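Local coordinates for protein putative Nitroreductase (Anabaena variabilis ATCC 29413, PDB 3EO7) that binds flavin mononucleotide and is probably an oxidoreductase of the nitroreductase family, its single chain carrying two nitroreductase-like regions, at residues Phe40-Ile45 / Gln129-Ser134; Phe356-Gln361 / Gly461-Arg466; Leu379-Ile384 / Phe436-Leu441. One frame throughout, in Å; residues are numbered along the deposited sequence. Where two conformers were deposited one is given.

Contact 1: Phe40-Ile45 / Gln129-Ser134. With ACT (acetate ion), chain J.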
loop_
_atom_site.group_PDB
_atom_site.type_symbol
_atom_site.label_atom_id
_atom_site.label_comp_id
_atom_site.label_asym_id
_atom_site.label_seq_id
_atom_site.Cartn_x
_atom_site.Cartn_y
_atom_site.Cartn_z
ATOM N N PHE A 40 13.210 -6.067 12.029
ATOM C CA PHE A 40 12.570 -7.322 12.389
ATOM C C PHE A 40 12.318 -7.256 13.893
ATOM O O PHE A 40 13.103 -6.638 14.615
ATOM C CB PHE A 40 13.503 -8.521 12.121
ATOM C CG PHE A 40 14.145 -8.527 10.755
ATOM C CD1 PHE A 40 13.420 -8.912 9.620
ATOM C CD2 PHE A 40 15.466 -8.145 10.601
ATOM C CE1 PHE A 40 14.028 -8.946 8.356
ATOM C CE2 PHE A 40 16.062 -8.157 9.351
ATOM C CZ PHE A 40 15.327 -8.541 8.231
ATOM N N LYS A 41 11.288 -7.947 14.380
ATOM C CA LYS A 41 11.034 -8.035 15.817
ATOM C C LYS A 41 11.590 -9.332 16.403
ATOM O O LYS A 41 11.514 -10.399 15.778
ATOM C CB LYS A 41 9.547 -7.945 16.157
ATOM C CG LYS A 41 8.906 -6.608 15.801
ATOM C CD LYS A 41 7.501 -6.430 16.345
ATOM C CE LYS A 41 7.397 -6.402 17.866
ATOM N NZ LYS A 41 6.059 -5.921 18.341
ATOM N N GLU A 42 12.122 -9.238 17.623
ATOM C CA GLU A 42 12.642 -10.400 18.353
ATOM C C GLU A 42 11.678 -10.805 19.444
ATOM O O GLU A 42 11.091 -9.950 20.117
ATOM C CB GLU A 42 13.967 -10.061 19.037
ATOM C CG GLU A 42 14.998 -9.487 18.119
ATOM C CD GLU A 42 15.536 -10.496 17.132
ATOM O OE1 GLU A 42 15.117 -11.678 17.178
ATOM O OE2 GLU A 42 16.387 -10.087 16.310
ATOM N N TYR A 43 11.479 -12.102 19.599
ATOM C CA TYR A 43 10.648 -12.639 20.682
ATOM C C TYR A 43 11.484 -13.615 21.505
ATOM O O TYR A 43 12.184 -14.472 20.970
ATOM C CB TYR A 43 9.401 -13.290 20.149
ATOM C CG TYR A 43 8.456 -12.296 19.584
ATOM C CD1 TYR A 43 8.600 -11.846 18.277
ATOM C CD2 TYR A 43 7.426 -11.758 20.355
ATOM C CE1 TYR A 43 7.755 -10.928 17.762
ATOM C CE2 TYR A 43 6.573 -10.831 19.827
ATOM C CZ TYR A 43 6.766 -10.404 18.527
ATOM O OH TYR A 43 5.912 -9.493 18.009
ATOM N N LYS A 44 11.474 -13.422 22.807
ATOM C CA LYS A 44 12.248 -14.275 23.691
ATOM C C LYS A 44 11.341 -15.396 24.187
ATOM O O LYS A 44 11.821 -16.431 24.613
ATOM C CB LYS A 44 12.827 -13.457 24.860
ATOM N N ILE A 45 10.028 -15.205 24.086
ATOM C CA ILE A 45 9.081 -16.184 24.585
ATOM C C ILE A 45 8.040 -16.532 23.529
ATOM O O ILE A 45 7.451 -15.655 22.930
ATOM C CB ILE A 45 8.405 -15.673 25.896
ATOM C CG1 ILE A 45 7.664 -14.348 25.660
ATOM C CG2 ILE A 45 9.464 -15.482 27.007
ATOM C CD1 ILE A 45 6.962 -13.771 26.904
ATOM N N GLN A 129 7.776 -13.780 11.054
ATOM C CA GLN A 129 9.221 -13.574 11.026
ATOM C C GLN A 129 9.735 -13.749 9.596
ATOM O O GLN A 129 9.868 -14.869 9.111
ATOM C CB GLN A 129 9.871 -14.601 11.938
ATOM C CG GLN A 129 9.588 -14.375 13.393
ATOM C CD GLN A 129 10.457 -13.282 13.959
ATOM O OE1 GLN A 129 11.674 -13.294 13.760
ATOM N NE2 GLN A 129 9.852 -12.324 14.647
ATOM N N CYS A 130 9.970 -12.636 8.924
ATOM C CA CYS A 130 10.478 -12.601 7.553
ATOM C C CYS A 130 11.800 -13.345 7.429
ATOM O O CYS A 130 12.027 -14.040 6.448
ATOM C CB CYS A 130 10.683 -11.140 7.098
ATOM S SG CYS A 130 9.185 -10.140 6.999
ATOM N N ARG A 131 12.655 -13.238 8.440
ATOM C CA ARG A 131 14.002 -13.823 8.356
ATOM C C ARG A 131 14.051 -15.329 8.220
ATOM O O ARG A 131 14.940 -15.870 7.578
ATOM C CB ARG A 131 14.848 -13.409 9.563
ATOM C CG ARG A 131 15.322 -11.984 9.484
ATOM C CD ARG A 131 15.946 -11.613 10.816
ATOM N NE ARG A 131 14.892 -11.672 11.822
ATOM C CZ ARG A 131 15.056 -11.490 13.123
ATOM N NH1 ARG A 131 16.256 -11.187 13.608
ATOM N NH2 ARG A 131 13.992 -11.589 13.925
ATOM N N THR A 132 13.106 -16.009 8.843
ATOM C CA THR A 132 13.087 -17.447 8.877
ATOM C C THR A 132 11.828 -18.034 8.225
ATOM O O THR A 132 11.672 -19.255 8.151
ATOM C CB THR A 132 13.166 -17.895 10.348
ATOM O OG1 THR A 132 12.105 -17.277 11.088
ATOM C CG2 THR A 132 14.536 -17.478 10.925
ATOM N N HIS A 133 10.939 -17.165 7.741
ATOM C CA HIS A 133 9.647 -17.614 7.203
ATOM C C HIS A 133 8.970 -18.538 8.238
ATOM O O HIS A 133 8.682 -19.734 8.004
ATOM C CB HIS A 133 9.731 -18.272 5.822
ATOM C CG HIS A 133 8.386 -18.529 5.222
ATOM N ND1 HIS A 133 7.423 -17.541 5.132
ATOM C CD2 HIS A 133 7.832 -19.646 4.699
ATOM C CE1 HIS A 133 6.335 -18.045 4.583
ATOM N NE2 HIS A 133 6.546 -19.327 4.322
ATOM N N SER A 134 8.759 -17.958 9.413
ATOM C CA SER A 134 8.121 -18.631 10.524
ATOM C C SER A 134 7.145 -17.694 11.210
ATOM O O SER A 134 7.148 -16.499 10.951
ATOM C CB SER A 134 9.161 -19.086 11.548
ATOM O OG SER A 134 9.960 -18.010 12.039
HETATM C C ACT J . 12.930 -14.634 17.629
HETATM O O ACT J . 12.266 -13.983 16.781
HETATM O OXT ACT J . 13.947 -14.067 18.080
HETATM C CH3 ACT J . 12.549 -16.004 18.107
#

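Contact 2: Phe356-Gln361 / Gly461-Arg466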
loop_
_atom_site.group_PDB
_atom_site.type_symbol
_atom_site.label_atom_id
_atom_site.label_comp_id
_atom_site.label_asym_id
_atom_site.label_seq_id
_atom_site.Cartn_x
_atom_site.Cartn_y
_atom_site.Cartn_z
ATOM N N PHE A 356 -5.044 -3.740 -15.287
ATOM C CA PHE A 356 -4.815 -4.610 -14.145
ATOM C C PHE A 356 -4.985 -3.833 -12.834
ATOM O O PHE A 356 -5.472 -4.360 -11.850
ATOM C CB PHE A 356 -3.465 -5.285 -14.203
ATOM C CG PHE A 356 -3.189 -6.122 -12.986
ATOM C CD1 PHE A 356 -3.901 -7.299 -12.797
ATOM C CD2 PHE A 356 -2.258 -5.761 -12.047
ATOM C CE1 PHE A 356 -3.690 -8.094 -11.673
ATOM C CE2 PHE A 356 -2.024 -6.575 -10.912
ATOM C CZ PHE A 356 -2.758 -7.734 -10.729
ATOM N N THR A 357 -4.571 -2.566 -12.842
ATOM C CA THR A 357 -4.574 -1.773 -11.625
ATOM C C THR A 357 -5.973 -1.292 -11.266
ATOM O O THR A 357 -6.380 -1.398 -10.113
ATOM C CB THR A 357 -3.631 -0.578 -11.791
ATOM O OG1 THR A 357 -2.312 -1.071 -12.082
ATOM C CG2 THR A 357 -3.633 0.325 -10.519
ATOM N N TYR A 358 -6.683 -0.755 -12.258
ATOM C CA TYR A 358 -7.999 -0.135 -12.061
ATOM C C TYR A 358 -9.248 -0.883 -12.499
ATOM O O TYR A 358 -10.353 -0.416 -12.198
ATOM C CB TYR A 358 -8.016 1.240 -12.751
ATOM C CG TYR A 358 -7.015 2.226 -12.180
ATOM C CD1 TYR A 358 -7.357 3.046 -11.134
ATOM C CD2 TYR A 358 -5.739 2.339 -12.707
ATOM C CE1 TYR A 358 -6.453 3.983 -10.616
ATOM C CE2 TYR A 358 -4.823 3.262 -12.184
ATOM C CZ TYR A 358 -5.203 4.084 -11.147
ATOM O OH TYR A 358 -4.335 5.015 -10.630
ATOM N N GLN A 359 -9.082 -1.984 -13.237
ATOM C CA GLN A 359 -10.191 -2.763 -13.810
ATOM C C GLN A 359 -10.106 -4.226 -13.380
ATOM O O GLN A 359 -10.041 -5.154 -14.217
ATOM C CB GLN A 359 -10.181 -2.633 -15.337
ATOM C CG GLN A 359 -10.009 -1.194 -15.870
ATOM C CD GLN A 359 -11.144 -0.220 -15.550
ATOM O OE1 GLN A 359 -12.328 -0.600 -15.474
ATOM N NE2 GLN A 359 -10.791 1.074 -15.414
ATOM N N PRO A 360 -10.108 -4.457 -12.048
ATOM C CA PRO A 360 -9.973 -5.824 -11.544
ATOM C C PRO A 360 -11.104 -6.745 -12.002
ATOM O O PRO A 360 -10.912 -7.956 -12.052
ATOM C CB PRO A 360 -9.950 -5.646 -10.035
ATOM C CG PRO A 360 -10.721 -4.373 -9.808
ATOM C CD PRO A 360 -10.311 -3.494 -10.954
ATOM N N GLN A 361 -12.245 -6.173 -12.369
ATOM C CA GLN A 361 -13.378 -6.964 -12.862
ATOM C C GLN A 361 -13.038 -7.724 -14.143
ATOM O O GLN A 361 -13.697 -8.688 -14.489
ATOM C CB GLN A 361 -14.607 -6.112 -13.059
ATOM C CG GLN A 361 -14.626 -5.201 -14.287
ATOM C CD GLN A 361 -13.824 -3.909 -14.122
ATOM O OE1 GLN A 361 -13.226 -3.635 -13.080
ATOM N NE2 GLN A 361 -13.811 -3.105 -15.185
ATOM N N GLY A 461 -0.725 3.236 -2.190
ATOM C CA GLY A 461 0.275 2.161 -2.199
ATOM C C GLY A 461 -0.277 0.856 -2.743
ATOM O O GLY A 461 0.424 0.112 -3.421
ATOM N N HIS A 462 -1.544 0.569 -2.455
ATOM C CA HIS A 462 -2.223 -0.629 -2.940
ATOM C C HIS A 462 -2.320 -0.551 -4.485
ATOM O O HIS A 462 -1.910 -1.474 -5.197
ATOM C CB HIS A 462 -3.580 -0.750 -2.232
ATOM C CG HIS A 462 -4.389 -1.969 -2.585
ATOM N ND1 HIS A 462 -5.517 -2.307 -1.862
ATOM C CD2 HIS A 462 -4.274 -2.911 -3.558
ATOM C CE1 HIS A 462 -6.064 -3.390 -2.385
ATOM N NE2 HIS A 462 -5.329 -3.786 -3.405
ATOM N N LEU A 463 -2.820 0.556 -5.012
ATOM C CA LEU A 463 -2.816 0.782 -6.473
ATOM C C LEU A 463 -1.387 0.649 -7.002
ATOM O O LEU A 463 -1.157 -0.004 -8.019
ATOM C CB LEU A 463 -3.400 2.162 -6.804
ATOM C CG LEU A 463 -4.888 2.375 -6.538
ATOM C CD1 LEU A 463 -5.235 3.866 -6.795
ATOM C CD2 LEU A 463 -5.764 1.426 -7.417
ATOM N N GLY A 464 -0.445 1.298 -6.332
ATOM C CA GLY A 464 0.955 1.234 -6.721
ATOM C C GLY A 464 1.462 -0.194 -6.858
ATOM O O GLY A 464 2.155 -0.535 -7.802
ATOM N N GLN A 465 1.076 -1.073 -5.937
ATOM C CA GLN A 465 1.624 -2.423 -6.007
ATOM C C GLN A 465 1.084 -3.156 -7.231
ATOM O O GLN A 465 1.799 -3.931 -7.852
ATOM C CB GLN A 465 1.360 -3.205 -4.730
ATOM C CG GLN A 465 2.051 -4.556 -4.691
ATOM C CD GLN A 465 3.586 -4.499 -4.658
ATOM O OE1 GLN A 465 4.183 -3.436 -4.634
ATOM N NE2 GLN A 465 4.230 -5.679 -4.645
ATOM N N ARG A 466 -0.193 -2.916 -7.559
ATOM C CA ARG A 466 -0.765 -3.544 -8.735
ATOM C C ARG A 466 -0.028 -3.046 -9.974
ATOM O O ARG A 466 0.274 -3.820 -10.863
ATOM C CB ARG A 466 -2.262 -3.276 -8.824
ATOM C CG ARG A 466 -3.076 -3.928 -7.693
ATOM C CD ARG A 466 -4.577 -3.709 -7.870
ATOM N NE ARG A 466 -5.159 -4.479 -8.978
ATOM C CZ ARG A 466 -5.814 -5.635 -8.842
ATOM N NH1 ARG A 466 -5.959 -6.165 -7.653
ATOM N NH2 ARG A 466 -6.323 -6.267 -9.887
#

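Contact 3: Leu379-Ile384 / Phe436-Leu441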
loop_
_atom_site.group_PDB
_atom_site.type_symbol
_atom_site.label_atom_id
_atom_site.label_comp_id
_atom_site.label_asym_id
_atom_site.label_seq_id
_atom_site.Cartn_x
_atom_site.Cartn_y
_atom_site.Cartn_z
ATOM N N LEU A 379 -11.849 8.726 -3.256
ATOM C CA LEU A 379 -11.127 9.883 -2.798
ATOM C C LEU A 379 -9.823 10.141 -3.583
ATOM O O LEU A 379 -9.154 11.138 -3.342
ATOM C CB LEU A 379 -10.794 9.725 -1.320
ATOM C CG LEU A 379 -11.969 9.442 -0.374
ATOM C CD1 LEU A 379 -11.471 9.308 1.063
ATOM C CD2 LEU A 379 -13.019 10.548 -0.495
ATOM N N ILE A 380 -9.456 9.210 -4.455
ATOM C CA ILE A 380 -8.180 9.283 -5.151
ATOM C C ILE A 380 -8.391 9.507 -6.651
ATOM O O ILE A 380 -9.234 8.859 -7.281
ATOM C CB ILE A 380 -7.383 7.995 -4.914
ATOM C CG1 ILE A 380 -6.902 7.960 -3.441
ATOM C CG2 ILE A 380 -6.173 7.879 -5.881
ATOM C CD1 ILE A 380 -6.485 6.679 -3.056
ATOM N N GLU A 381 -7.668 10.473 -7.189
ATOM C CA GLU A 381 -7.680 10.743 -8.608
ATOM C C GLU A 381 -6.321 10.350 -9.189
ATOM O O GLU A 381 -5.298 10.303 -8.489
ATOM C CB GLU A 381 -7.996 12.202 -8.852
ATOM C CG GLU A 381 -9.384 12.639 -8.375
ATOM C CD GLU A 381 -10.503 11.872 -9.011
ATOM O OE1 GLU A 381 -10.413 11.544 -10.221
ATOM O OE2 GLU A 381 -11.504 11.596 -8.312
ATOM N N THR A 382 -6.319 10.096 -10.503
ATOM C CA THR A 382 -5.132 9.650 -11.188
ATOM C C THR A 382 -4.842 10.565 -12.375
ATOM O O THR A 382 -5.729 10.815 -13.197
ATOM C CB THR A 382 -5.283 8.188 -11.666
ATOM O OG1 THR A 382 -5.562 7.333 -10.537
ATOM C CG2 THR A 382 -4.008 7.748 -12.466
ATOM N N PHE A 383 -3.624 11.100 -12.419
ATOM C CA PHE A 383 -3.127 11.920 -13.551
ATOM C C PHE A 383 -1.865 11.275 -14.050
ATOM O O PHE A 383 -1.077 10.743 -13.253
ATOM C CB PHE A 383 -2.856 13.374 -13.154
ATOM C CG PHE A 383 -4.103 14.106 -12.735
ATOM C CD1 PHE A 383 -4.629 13.943 -11.448
ATOM C CD2 PHE A 383 -4.790 14.909 -13.649
ATOM C CE1 PHE A 383 -5.814 14.604 -11.071
ATOM C CE2 PHE A 383 -5.971 15.570 -13.261
ATOM C CZ PHE A 383 -6.469 15.391 -11.969
ATOM N N ILE A 384 -1.677 11.287 -15.365
ATOM C CA ILE A 384 -0.517 10.653 -15.943
ATOM C C ILE A 384 0.274 11.618 -16.796
ATOM O O ILE A 384 -0.260 12.209 -17.744
ATOM C CB ILE A 384 -0.912 9.413 -16.810
ATOM C CG1 ILE A 384 -1.903 8.525 -16.027
ATOM C CG2 ILE A 384 0.321 8.646 -17.243
ATOM C CD1 ILE A 384 -2.224 7.165 -16.690
ATOM N N PHE A 436 0.503 9.899 -11.145
ATOM C CA PHE A 436 0.296 10.686 -9.940
ATOM C C PHE A 436 -1.051 10.347 -9.318
ATOM O O PHE A 436 -2.074 10.440 -9.977
ATOM C CB PHE A 436 0.302 12.182 -10.262
ATOM C CG PHE A 436 1.626 12.686 -10.744
ATOM C CD1 PHE A 436 2.023 12.505 -12.060
ATOM C CD2 PHE A 436 2.505 13.278 -9.865
ATOM C CE1 PHE A 436 3.296 12.916 -12.467
ATOM C CE2 PHE A 436 3.756 13.688 -10.270
ATOM C CZ PHE A 436 4.149 13.501 -11.564
ATOM N N HIS A 437 -1.025 9.911 -8.058
ATOM C CA HIS A 437 -2.228 9.707 -7.296
ATOM C C HIS A 437 -2.419 10.954 -6.454
ATOM O O HIS A 437 -1.494 11.417 -5.772
ATOM C CB HIS A 437 -2.099 8.456 -6.414
ATOM C CG HIS A 437 -2.119 7.195 -7.199
ATOM N ND1 HIS A 437 -1.122 6.252 -7.110
ATOM C CD2 HIS A 437 -2.991 6.744 -8.131
ATOM C CE1 HIS A 437 -1.404 5.250 -7.924
ATOM N NE2 HIS A 437 -2.530 5.526 -8.570
ATOM N N THR A 438 -3.628 11.493 -6.498
ATOM C CA THR A 438 -3.933 12.718 -5.804
ATOM C C THR A 438 -5.240 12.617 -5.029
ATOM O O THR A 438 -6.036 11.699 -5.228
ATOM C CB THR A 438 -4.075 13.887 -6.809
ATOM O OG1 THR A 438 -5.327 13.778 -7.489
ATOM C CG2 THR A 438 -2.888 13.939 -7.844
ATOM N N SER A 439 -5.442 13.574 -4.143
ATOM C CA SER A 439 -6.676 13.674 -3.390
ATOM C C SER A 439 -6.960 15.086 -2.920
ATOM O O SER A 439 -6.055 15.809 -2.520
ATOM C CB SER A 439 -6.620 12.759 -2.144
ATOM O OG SER A 439 -7.870 12.687 -1.479
ATOM N N ASP A 440 -8.214 15.487 -2.997
ATOM C CA ASP A 440 -8.654 16.707 -2.380
ATOM C C ASP A 440 -8.759 16.411 -0.892
ATOM O O ASP A 440 -9.704 15.783 -0.427
ATOM C CB ASP A 440 -9.990 17.167 -2.986
ATOM C CG ASP A 440 -10.595 18.362 -2.274
ATOM O OD1 ASP A 440 -10.199 18.746 -1.134
ATOM O OD2 ASP A 440 -11.518 18.936 -2.900
ATOM N N LEU A 441 -7.739 16.816 -0.145
ATOM C CA LEU A 441 -7.682 16.484 1.287
ATOM C C LEU A 441 -8.826 17.048 2.110
ATOM O O LEU A 441 -9.336 16.356 2.991
ATOM C CB LEU A 441 -6.358 16.961 1.887
ATOM C CG LEU A 441 -5.075 16.340 1.427
ATOM C CD1 LEU A 441 -3.911 16.983 2.252
ATOM C CD2 LEU A 441 -5.100 14.800 1.553
#

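Contact 1: Phe40-Ile45 / Gln129-Ser134
Phe40 and Gln129 bring the two backbones nearest, with CA atoms 7.2 Å apart; an irregular segment ahead of strand 47-50 passes the hairpin turn joining strands 124-129 and 134-139. The turn carries a G1 beta bulge, with His133 and Ser134 set against Gln129. The amide of Gln129 sends NE2 to Lys41 O at 2.8 Å, nearly straight (172°), the acceptor in the amide plane. Its other end, OE1, takes Arg131 NH2 on a lone pair at 2.9 Å, which helps to set the turn of the guanidinium, though OE1 is tilted from its plane. Arg131 lies over Phe40: CG stands above the ring centre in a CH-pi contact, 3.5 Å from the centroid, and beyond the bend at chi3 (-64°) the guanidinium runs almost parallel to the ring plane, one face against Phe40 CB. At its edge NH1 meets Glu42 OE2 at 2.9 Å on the syn side but well out of the carboxylate plane, a salt bridge with planes 64° apart; NH2 to OE1 is a weak second bond. A leucine in place of Arg131 would probably leave the Glu42 carboxylate without its counter-charge and Gln129 OE1 without this donor. An acetate, probably from the crystallisation liquor, sits beside Glu42 and Gln129. One arginine thus packs on Phe40, pairs with Glu42 and donates to Gln129, tying the segment before strand 47-50 to the hairpin.

Contact 2: Phe356-Gln361 / Gly461-Arg466
Phe356 O, near the C-terminal end of helix 347-358, is gripped by two nitrogens of Arg466: NE and NH2 each donate to it from 2.9 Å. The fork comes side-on, and the carbonyl oxygen lies exactly in the guanidinium plane; NH2 arrives nearly along the C=O axis, whereas NE is tilted from the carbonyl plane. Both bonds are bent, as expected when one oxygen sits between two N-H groups. The same residue offers its ring: with CG anti to the backbone N (chi1 177°), the Phe356 ring turns back under the guanidinium, which lies flat on it in a cation-pi stack, centres 4.3 Å apart and planes at 24°. NH2 stands over the rim of that ring face, while Arg466 O lies at the ring edge. Pro360 CB touches NH2 as well, 3.7 Å away. Further along, Thr357 CG2 packs against Leu463 CD2 at 3.9 Å and comes near Leu463 O, and Leu463 CD1 reaches Tyr358 CE1 across the contact at 4.0 Å. The third nitrogen of the arginine, NH1, forms a salt bridge to Glu197 of helix 181-202, whose Leu198 also touches both Phe356 and Arg466. A buried cation is therefore met by a carbonyl oxygen, an aromatic face and a carboxylate, which probably keeps it charged; this holds the end of helix 347-358 against helix 452-473 in the second nitroreductase family region, while Glu197 ties the cation to the first.

Contact 3: Leu379-Ile384 / Phe436-Leu441
Ser439 extends OG away from its own N (chi1 -172°), which carries the hydroxyl to Leu379, and it donates to Leu379 O at 2.7 Å. Thr438 holds OG1 between its backbone N and carbonyl carbon (chi1 75°), which lays the oxygen 3.4 Å from Glu381 CB and turns CG2 toward Phe383 CD1. The hydroxyl's main partner is Glu499. From Thr438 the two chains run on as an antiparallel ladder toward Phe436, the N-to-C directions of strand segments 381-384 and 436-439 standing at 144°. Glu381 and Thr438 form one hydrogen-bonded pair, Glu381 N donating to Thr438 O at 2.8 Å and Thr438 N returning the bond to Glu381 O. Phe383 and Phe436 make the next, and Phe436 N reaches Phe383 O at 2.8 Å. The non-hydrogen-bonded pair Thr382 and His437 lies between; there His437 CA also makes a CA-H...O contact to Glu381 O, at 3.3 Å. Alternation sends Glu381, Phe383, Phe436 and Thr438 to one face and Thr382 and His437 to the other. On the first, the Phe383 ring crosses Thr438 at about a right angle and puts its edge toward OG1, CE1 lying 3.7 Å away. On the second, Thr382 and His437 run side by side, with OG1 in the imidazole plane 3.6 Å from CD2; the polar ends of both turn to Tyr358 OH. Ile380 CG2 meets the imidazole obliquely. Asp440 follows as N-cap of helix 441-448, its OD1 accepting from Ser443 N. Strands 395-400 and 500-508 continue the sheet beyond strands 381-390 and 433-439. The pairing thus belongs to the interior of a mixed sheet flanked by helix 452-473, the alpha-beta architecture of the FMN-dependent nitroreductase fold.

How the contacts relate
Contacts 2 and 3 share one hub. Tyr358 OH of contact 2 lies 2.6 Å from Thr382 OG1 and 2.8 Å from His437 NE2 of contact 3, both probable hydrogen bonds, and Leu463 CD1 packs 3.6 Å from His437 NE2. Helix 347-358 is thereby joined to the sheet, and contact 3 is nested in the loop that contact 2 closes. Segment 129-134 of contact 1 lies in the earlier nitroreductase family region; this contact's centre is about 30 Å from that of contact 2 and about 37 Å from contact 3's. All three lie back from the flavin: the side chains of His437, Leu463 and Cys130 are about 10, 12 and 12 Å from FMN.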